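Local coordinates for DUF3861 domain-containing protein (Pectobacterium atrosepticum SCRI1043, PDB 3CJL) that is of unknown function but pairs with a second copy of itself, each chain combining a two-stranded antiparallel hairpin with several helices, at residues Leu55-Gly59 against Phe78-Met82. Numbering follows the deposited sequence.
Sequences LKLFG and FRAFM. With EDO (1,2-ethanediol), chain C.
An aromatic-rich hydrophobic core between helices 45-64 and 75-86, whose segments here run roughly antiparallel, brings L55, F58 and G59 against F78, F81 and M82. The short segments run at 150° to each other, with their axes 13.1 Å apart at closest approach, a separation spanned by L55, F78 and M82. L55 sits at the middle and divides its two methyls: CD1 lies 3.6 Å from CE1 of F78, at that ring's edge, and also meets the edge of F81, 3.9 Å from its CE2. The other methyl, CD2, meets the selenium of the selenomethionine M82 tip to tip at 3.7 Å. With CG anti to the backbone N (chi1 -174°), the F78 ring extends toward helix 45-64. There its CZ comes within 4.1 Å of the CA of G59, which has no side chain. F58 arrives from the opposite direction, its CZ 3.7 Å from CE1 of F78, and the two ring planes are inclined at 53°. Within helix 75-86, CG of M82, one turn on, lies over one face of the F78 ring, offset toward its rim. The bent chain of K56 brings NZ to a 3.2 Å hydrogen bond with O2 of an ethanediol, probably from the crystallisation liquor, and a salt bridge to D28. F58 meets F58 of the second subunit, and F81 stacks with F74 of the second subunit. Cohesion between the segments thus comes from apolar contacts, while the charge of K56 is met outside the helix pair.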
# COMPACT_ATOMS: atom_id res chain seq x y z
N LEU A 55 -2.41 1.46 -1.71
CA LEU A 55 -3.80 0.98 -1.66
C LEU A 55 -4.06 -0.36 -2.40
O LEU A 55 -4.78 -1.22 -1.90
CB LEU A 55 -4.70 2.06 -2.25
CG LEU A 55 -6.20 1.89 -2.23
CD1 LEU A 55 -6.68 1.87 -0.80
CD2 LEU A 55 -6.83 3.03 -3.02
N LYS A 56 -3.53 -0.50 -3.62
CA LYS A 56 -3.65 -1.73 -4.38
C LYS A 56 -2.88 -2.89 -3.73
O LYS A 56 -3.35 -4.01 -3.74
CB LYS A 56 -3.19 -1.56 -5.83
CG LYS A 56 -3.88 -0.49 -6.68
CD LYS A 56 -5.40 -0.41 -6.55
CE LYS A 56 -6.10 -1.53 -7.21
NZ LYS A 56 -7.59 -1.25 -7.19
N LEU A 57 -1.70 -2.62 -3.17
CA LEU A 57 -0.95 -3.65 -2.45
C LEU A 57 -1.70 -4.14 -1.23
O LEU A 57 -1.94 -5.32 -1.12
CB LEU A 57 0.45 -3.16 -2.03
CG LEU A 57 1.51 -3.07 -3.13
CD1 LEU A 57 2.78 -2.40 -2.58
CD2 LEU A 57 1.80 -4.45 -3.73
N PHE A 58 -2.10 -3.24 -0.33
CA PHE A 58 -2.77 -3.70 0.89
C PHE A 58 -4.21 -4.18 0.64
O PHE A 58 -4.63 -5.13 1.26
CB PHE A 58 -2.54 -2.76 2.11
CG PHE A 58 -3.67 -1.83 2.45
CD1 PHE A 58 -4.73 -2.29 3.22
CD2 PHE A 58 -3.59 -0.47 2.15
CE1 PHE A 58 -5.76 -1.44 3.58
CE2 PHE A 58 -4.61 0.40 2.53
CZ PHE A 58 -5.70 -0.09 3.24
N GLY A 59 -4.89 -3.58 -0.34
CA GLY A 59 -6.24 -3.98 -0.73
C GLY A 59 -6.35 -5.38 -1.32
O GLY A 59 -7.28 -6.10 -1.02
N PHE A 78 -13.86 0.14 4.14
CA PHE A 78 -12.88 0.09 3.07
C PHE A 78 -13.55 0.11 1.68
O PHE A 78 -13.12 0.82 0.78
CB PHE A 78 -11.97 -1.13 3.19
CG PHE A 78 -10.86 -1.11 2.18
CD1 PHE A 78 -9.85 -0.16 2.29
CD2 PHE A 78 -10.86 -1.98 1.09
CE1 PHE A 78 -8.82 -0.09 1.33
CE2 PHE A 78 -9.84 -1.93 0.13
CZ PHE A 78 -8.82 -1.00 0.25
N ARG A 79 -14.59 -0.70 1.51
CA ARG A 79 -15.39 -0.68 0.30
C ARG A 79 -16.02 0.70 0.05
O ARG A 79 -16.05 1.15 -1.08
CB ARG A 79 -16.48 -1.75 0.35
CG ARG A 79 -17.16 -1.93 -0.99
CD ARG A 79 -17.90 -3.28 -1.10
NE ARG A 79 -18.49 -3.45 -2.43
CZ ARG A 79 -19.59 -2.82 -2.84
NH1 ARG A 79 -20.25 -1.97 -2.05
NH2 ARG A 79 -20.05 -3.03 -4.05
N ALA A 80 -16.52 1.34 1.10
CA ALA A 80 -17.11 2.68 0.98
C ALA A 80 -16.06 3.70 0.54
O ALA A 80 -16.34 4.60 -0.25
CB ALA A 80 -17.76 3.10 2.30
N PHE A 81 -14.85 3.56 1.07
CA PHE A 81 -13.73 4.41 0.69
C PHE A 81 -13.38 4.19 -0.79
O PHE A 81 -13.19 5.15 -1.54
CB PHE A 81 -12.53 4.10 1.60
CG PHE A 81 -11.27 4.80 1.22
CD1 PHE A 81 -11.12 6.16 1.48
CD2 PHE A 81 -10.25 4.12 0.61
CE1 PHE A 81 -9.94 6.81 1.14
CE2 PHE A 81 -9.07 4.77 0.27
CZ PHE A 81 -8.92 6.12 0.53
N MSE A 82 -13.33 2.93 -1.20
CA MSE A 82 -13.04 2.58 -2.59
C MSE A 82 -14.09 3.12 -3.54
O MSE A 82 -13.75 3.61 -4.61
CB MSE A 82 -12.95 1.07 -2.79
CG MSE A 82 -11.71 0.40 -2.20
SE MSE A 82 -10.04 1.18 -2.75
CE MSE A 82 -10.29 1.04 -4.69
C1 EDO C . -9.57 3.28 -9.08
O1 EDO C . -9.46 4.58 -8.46
C2 EDO C . -9.34 2.18 -8.05
O2 EDO C . -9.40 0.88 -8.66